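Local coordinates for 7,8-dihydro-6-hydroxymethylpterin pyrophosphokinase-dihydropteroate synthase (Plasmodium falciparum, PDB 6JWS), which probably catalyses two successive steps of folate biosynthesis, pyrophosphorylation of 6-hydroxymethyl-7,8-dihydropterin by ATP and condensation of the resulting diphosphate with 4-aminobenzoate to 7,8-dihydropteroate, at residues L45-P59 / S161-V174. The protein carries 1 engineered substitution. Numbering follows the deposited sequence.
With CA (calcium ion), chain L.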
loop_
_atom_site.group_PDB
_atom_site.type_symbol
_atom_site.label_atom_id
_atom_site.label_comp_id
_atom_site.label_asym_id
_atom_site.label_seq_id
_atom_site.Cartn_x
_atom_site.Cartn_y
_atom_site.Cartn_z
ATOM N N LEU B 45 5.321 44.486 -18.299
ATOM C CA LEU B 45 6.731 44.144 -18.444
ATOM C C LEU B 45 7.043 43.405 -19.740
ATOM O O LEU B 45 8.159 43.495 -20.227
ATOM C CB LEU B 45 7.217 43.336 -17.234
ATOM C CG LEU B 45 7.283 44.110 -15.919
ATOM C CD1 LEU B 45 7.845 43.224 -14.808
ATOM C CD2 LEU B 45 8.135 45.362 -16.098
ATOM N N GLY B 46 6.101 42.628 -20.276
ATOM C CA GLY B 46 6.403 41.846 -21.466
ATOM C C GLY B 46 5.607 40.542 -21.521
ATOM O O GLY B 46 4.422 40.501 -21.186
ATOM N N LYS B 47 6.272 39.467 -21.945
ATOM C CA LYS B 47 5.584 38.197 -22.060
ATOM C C LYS B 47 6.170 37.141 -21.120
ATOM O O LYS B 47 7.348 36.796 -21.233
ATOM C CB LYS B 47 5.637 37.706 -23.507
ATOM C CG LYS B 47 4.866 36.414 -23.688
ATOM C CD LYS B 47 4.816 35.848 -25.076
ATOM C CE LYS B 47 3.570 34.991 -25.148
ATOM N NZ LYS B 47 3.781 33.852 -26.057
ATOM N N ILE B 48 5.310 36.564 -20.268
ATOM C CA ILE B 48 5.680 35.409 -19.463
ATOM C C ILE B 48 5.817 34.170 -20.348
ATOM O O ILE B 48 4.854 33.738 -20.977
ATOM C CB ILE B 48 4.660 35.180 -18.331
ATOM C CG1 ILE B 48 4.606 36.391 -17.398
ATOM C CG2 ILE B 48 4.991 33.893 -17.578
ATOM C CD1 ILE B 48 3.464 36.366 -16.405
ATOM N N ILE B 49 7.016 33.580 -20.362
ATOM C CA ILE B 49 7.306 32.452 -21.228
ATOM C C ILE B 49 7.793 31.262 -20.406
ATOM O O ILE B 49 8.186 30.259 -20.997
ATOM C CB ILE B 49 8.350 32.816 -22.304
ATOM C CG1 ILE B 49 9.611 33.421 -21.683
ATOM C CG2 ILE B 49 7.772 33.702 -23.403
ATOM C CD1 ILE B 49 10.742 33.572 -22.663
ATOM N N ASN B 50 7.814 31.381 -19.064
ATOM C CA ASN B 50 8.142 30.261 -18.195
ATOM C C ASN B 50 7.665 30.549 -16.770
ATOM O O ASN B 50 7.550 31.702 -16.373
ATOM C CB ASN B 50 9.613 29.829 -18.316
ATOM C CG ASN B 50 9.806 28.357 -18.004
ATOM O OD1 ASN B 50 8.950 27.720 -17.376
ATOM N ND2 ASN B 50 10.925 27.803 -18.427
ATOM N N THR B 51 7.311 29.497 -16.023
ATOM C CA THR B 51 6.946 29.596 -14.624
ATOM C C THR B 51 7.425 28.325 -13.936
ATOM O O THR B 51 7.610 27.303 -14.588
ATOM C CB THR B 51 5.429 29.718 -14.402
ATOM O OG1 THR B 51 4.706 28.770 -15.198
ATOM C CG2 THR B 51 4.874 31.111 -14.636
ATOM N N SER B 52 7.632 28.397 -12.621
ATOM C CA SER B 52 7.927 27.235 -11.807
ATOM C C SER B 52 6.610 26.782 -11.182
ATOM O O SER B 52 5.597 27.447 -11.374
ATOM C CB SER B 52 8.912 27.622 -10.731
ATOM O OG SER B 52 8.283 28.454 -9.749
ATOM N N TYR B 53 6.633 25.673 -10.424
ATOM C CA TYR B 53 5.555 25.411 -9.492
ATOM C C TYR B 53 5.473 26.542 -8.467
ATOM O O TYR B 53 6.388 27.336 -8.286
ATOM C CB TYR B 53 5.682 24.019 -8.855
ATOM C CG TYR B 53 5.384 22.915 -9.837
ATOM C CD1 TYR B 53 4.071 22.594 -10.173
ATOM C CD2 TYR B 53 6.414 22.246 -10.497
ATOM C CE1 TYR B 53 3.798 21.621 -11.124
ATOM C CE2 TYR B 53 6.158 21.279 -11.457
ATOM C CZ TYR B 53 4.839 20.964 -11.769
ATOM O OH TYR B 53 4.564 20.041 -12.753
ATOM N N LEU B 54 4.355 26.568 -7.761
ATOM C CA LEU B 54 4.199 27.320 -6.536
ATOM C C LEU B 54 4.766 26.464 -5.408
ATOM O O LEU B 54 4.645 25.243 -5.457
ATOM C CB LEU B 54 2.691 27.477 -6.352
ATOM C CG LEU B 54 2.231 28.889 -6.062
ATOM C CD1 LEU B 54 0.739 29.034 -6.356
ATOM C CD2 LEU B 54 2.532 29.215 -4.600
ATOM N N TYR B 55 5.357 27.109 -4.388
ATOM C CA TYR B 55 5.958 26.372 -3.283
ATOM C C TYR B 55 5.650 27.031 -1.947
ATOM O O TYR B 55 5.691 28.248 -1.825
ATOM C CB TYR B 55 7.470 26.258 -3.449
ATOM C CG TYR B 55 7.898 25.365 -4.583
ATOM C CD1 TYR B 55 8.043 23.994 -4.402
ATOM C CD2 TYR B 55 8.132 25.888 -5.847
ATOM C CE1 TYR B 55 8.443 23.175 -5.447
ATOM C CE2 TYR B 55 8.546 25.086 -6.891
ATOM C CZ TYR B 55 8.693 23.726 -6.691
ATOM O OH TYR B 55 9.079 22.939 -7.741
ATOM N N GLU B 56 5.360 26.204 -0.945
ATOM C CA GLU B 56 5.296 26.684 0.421
ATOM C C GLU B 56 6.630 26.391 1.101
ATOM O O GLU B 56 7.055 25.237 1.197
ATOM C CB GLU B 56 4.155 26.027 1.168
ATOM C CG GLU B 56 4.246 26.231 2.668
ATOM C CD GLU B 56 3.068 25.554 3.320
ATOM O OE1 GLU B 56 1.949 26.097 3.204
ATOM O OE2 GLU B 56 3.256 24.454 3.869
ATOM N N THR B 57 7.257 27.470 1.567
ATOM C CA THR B 57 8.664 27.499 1.920
ATOM C C THR B 57 8.830 27.852 3.400
ATOM O O THR B 57 8.185 28.766 3.916
ATOM C CB THR B 57 9.379 28.473 0.977
ATOM O OG1 THR B 57 9.907 27.677 -0.084
ATOM C CG2 THR B 57 10.479 29.274 1.636
ATOM N N VAL B 58 9.703 27.105 4.074
ATOM C CA VAL B 58 10.167 27.459 5.409
ATOM C C VAL B 58 11.547 28.104 5.268
ATOM O O VAL B 58 12.435 27.520 4.645
ATOM C CB VAL B 58 10.206 26.234 6.348
ATOM C CG1 VAL B 58 10.928 26.543 7.654
ATOM C CG2 VAL B 58 8.811 25.696 6.634
ATOM N N PRO B 59 11.768 29.323 5.820
ATOM C CA PRO B 59 13.061 30.005 5.696
ATOM C C PRO B 59 14.263 29.205 6.207
ATOM O O PRO B 59 14.111 28.188 6.887
ATOM C CB PRO B 59 12.875 31.309 6.487
ATOM C CG PRO B 59 11.378 31.517 6.510
ATOM C CD PRO B 59 10.781 30.125 6.563
ATOM N N SER B 161 6.999 32.312 9.917
ATOM C CA SER B 161 5.990 32.370 8.824
ATOM C C SER B 161 6.394 31.461 7.662
ATOM O O SER B 161 7.571 31.162 7.469
ATOM C CB SER B 161 5.780 33.789 8.356
ATOM O OG SER B 161 5.260 34.593 9.404
ATOM N N TYR B 162 5.390 31.030 6.892
ATOM C CA TYR B 162 5.609 30.341 5.632
ATOM C C TYR B 162 5.742 31.365 4.507
ATOM O O TYR B 162 5.094 32.413 4.529
ATOM C CB TYR B 162 4.432 29.412 5.329
ATOM C CG TYR B 162 4.245 28.243 6.265
ATOM C CD1 TYR B 162 5.062 27.125 6.191
ATOM C CD2 TYR B 162 3.218 28.238 7.197
ATOM C CE1 TYR B 162 4.876 26.038 7.031
ATOM C CE2 TYR B 162 3.021 27.160 8.047
ATOM C CZ TYR B 162 3.852 26.056 7.962
ATOM O OH TYR B 162 3.665 24.986 8.789
ATOM N N PHE B 163 6.582 31.043 3.519
ATOM C CA PHE B 163 6.671 31.831 2.301
ATOM C C PHE B 163 6.053 31.051 1.138
ATOM O O PHE B 163 6.158 29.822 1.074
ATOM C CB PHE B 163 8.124 32.217 2.013
ATOM C CG PHE B 163 8.688 33.314 2.883
ATOM C CD1 PHE B 163 9.041 33.069 4.205
ATOM C CD2 PHE B 163 8.890 34.589 2.372
ATOM C CE1 PHE B 163 9.560 34.080 5.001
ATOM C CE2 PHE B 163 9.421 35.598 3.164
ATOM C CZ PHE B 163 9.751 35.343 4.479
ATOM N N TYR B 164 5.404 31.795 0.235
ATOM C CA TYR B 164 4.793 31.278 -0.976
ATOM C C TYR B 164 5.488 31.945 -2.149
ATOM O O TYR B 164 5.532 33.172 -2.239
ATOM C CB TYR B 164 3.266 31.437 -0.947
ATOM C CG TYR B 164 2.681 30.703 0.228
ATOM C CD1 TYR B 164 2.574 31.319 1.473
ATOM C CD2 TYR B 164 2.356 29.361 0.135
ATOM C CE1 TYR B 164 2.116 30.631 2.586
ATOM C CE2 TYR B 164 1.894 28.660 1.238
ATOM C CZ TYR B 164 1.787 29.293 2.469
ATOM O OH TYR B 164 1.348 28.609 3.567
ATOM N N ASN B 165 6.023 31.105 -3.036
ATOM C CA ASN B 165 7.063 31.516 -3.956
ATOM C C ASN B 165 6.779 30.957 -5.342
ATOM O O ASN B 165 6.355 29.819 -5.480
ATOM C CB ASN B 165 8.397 30.902 -3.524
ATOM C CG ASN B 165 9.507 31.919 -3.466
ATOM O OD1 ASN B 165 9.466 32.835 -2.638
ATOM N ND2 ASN B 165 10.502 31.757 -4.330
ATOM N N LEU B 166 7.160 31.723 -6.355
ATOM C CA LEU B 166 7.034 31.301 -7.734
ATOM C C LEU B 166 8.032 32.112 -8.548
ATOM O O LEU B 166 8.145 33.312 -8.326
ATOM C CB LEU B 166 5.583 31.595 -8.147
ATOM C CG LEU B 166 5.302 31.665 -9.641
ATOM C CD1 LEU B 166 5.365 30.272 -10.218
ATOM C CD2 LEU B 166 3.927 32.249 -9.874
ATOM N N THR B 167 8.740 31.463 -9.476
ATOM C CA THR B 167 9.544 32.180 -10.456
ATOM C C THR B 167 8.819 32.263 -11.802
ATOM O O THR B 167 7.887 31.495 -12.060
ATOM C CB THR B 167 10.976 31.629 -10.548
ATOM O OG1 THR B 167 10.980 30.248 -10.928
ATOM C CG2 THR B 167 11.803 31.888 -9.295
ATOM N N VAL B 168 9.241 33.237 -12.631
ATOM C CA VAL B 168 8.737 33.464 -13.976
ATOM C C VAL B 168 9.894 33.932 -14.854
ATOM O O VAL B 168 10.775 34.645 -14.385
ATOM C CB VAL B 168 7.554 34.457 -14.050
ATOM C CG1 VAL B 168 6.542 34.261 -12.940
ATOM C CG2 VAL B 168 8.001 35.907 -14.119
ATOM N N VAL B 169 9.894 33.497 -16.121
ATOM C CA VAL B 169 10.753 34.093 -17.130
ATOM C C VAL B 169 9.899 35.034 -17.984
ATOM O O VAL B 169 8.801 34.667 -18.422
ATOM C CB VAL B 169 11.458 33.027 -17.987
ATOM C CG1 VAL B 169 12.305 33.656 -19.079
ATOM C CG2 VAL B 169 12.284 32.040 -17.162
ATOM N N VAL B 170 10.409 36.258 -18.188
ATOM C CA VAL B 170 9.750 37.313 -18.944
ATOM C C VAL B 170 10.622 37.691 -20.142
ATOM O O VAL B 170 11.827 37.923 -20.012
ATOM C CB VAL B 170 9.447 38.534 -18.048
ATOM C CG1 VAL B 170 8.638 39.589 -18.778
ATOM C CG2 VAL B 170 8.681 38.125 -16.806
ATOM N N LYS B 171 10.003 37.716 -21.326
ATOM C CA LYS B 171 10.591 38.396 -22.475
ATOM C C LYS B 171 10.107 39.842 -22.401
ATOM O O LYS B 171 8.901 40.088 -22.486
ATOM C CB LYS B 171 10.230 37.663 -23.768
ATOM C CG LYS B 171 10.715 38.259 -25.086
ATOM C CD LYS B 171 9.868 37.757 -26.282
ATOM C CE LYS B 171 10.424 36.569 -27.053
ATOM N NZ LYS B 171 9.361 35.812 -27.771
ATOM N N THR B 172 11.051 40.767 -22.148
ATOM C CA THR B 172 10.719 42.120 -21.714
ATOM C C THR B 172 11.197 43.169 -22.718
ATOM O O THR B 172 12.182 42.978 -23.430
ATOM C CB THR B 172 11.185 42.382 -20.273
ATOM O OG1 THR B 172 10.443 43.498 -19.788
ATOM C CG2 THR B 172 12.668 42.653 -20.135
ATOM N N PHE B 173 10.466 44.286 -22.755
ATOM C CA PHE B 173 10.764 45.392 -23.661
ATOM C C PHE B 173 11.508 46.486 -22.894
ATOM O O PHE B 173 11.994 47.451 -23.489
ATOM C CB PHE B 173 9.485 45.918 -24.334
ATOM C CG PHE B 173 8.274 45.968 -23.437
ATOM C CD1 PHE B 173 8.241 46.803 -22.325
ATOM C CD2 PHE B 173 7.170 45.155 -23.681
ATOM C CE1 PHE B 173 7.135 46.833 -21.486
ATOM C CE2 PHE B 173 6.061 45.188 -22.843
ATOM C CZ PHE B 173 6.037 46.032 -21.751
ATOM N N VAL B 174 11.577 46.325 -21.565
ATOM C CA VAL B 174 12.290 47.248 -20.700
ATOM C C VAL B 174 13.780 47.145 -21.013
ATOM O O VAL B 174 14.267 46.066 -21.336
ATOM C CB VAL B 174 11.954 46.996 -19.221
ATOM C CG1 VAL B 174 12.796 47.855 -18.297
ATOM C CG2 VAL B 174 10.478 47.247 -18.960
HETATM CA CA CA L . 2.231 40.993 -22.226
HETATM O O HOH W 1 3.506 40.485 -23.859
HETATM O O HOH W 2 2.644 43.203 -23.149
#
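Glu56 runs alongside Tyr164 on one face of an antiparallel strand pair and takes the phenol OH on OE1 (2.6 Å), on the anti side but well out of the plane of a carboxylate turned 77° from the ring. With CG anti to the backbone N (chi1 166°) and the chain extended, the same carboxylate stacks over a face of the Tyr162 ring, planes 28° apart. Tyr384 gives OE1 a second hydrogen bond. On the face of Thr57 and Tyr55, the Phe163 ring is met at CE1 by CG of Pro59, from the loop after the strand (3.5 Å), the two side chains nearly perpendicular. Midway the register shifts by one residue: Ser52 OG accepts Thr167 N (3.1 Å, nearly straight) and donates to Tyr53 O, bridging the break. Next comes a classic beta bulge, Ile49 and Asn50 both facing Val169, whose CG1 lies 3.8 Å from Ile49 CG1 and whose CG2 packs on Asn50 CB. At the far end Leu45 O sits over the centre of the Phe173 ring, 3.5 Å above the ring plane, while Gly46 O binds calcium (2.5 Å) together with the backbone O of Glu42, a carboxylate oxygen of Glu99 and two waters. Within the antiparallel HPPK sheet, strand 16-24 flanks 163-172 and 372-377 flanks 46-57; helix 30-44 covers Ile48, Val168 and Val170, helix 327-336 Tyr55 and Thr167.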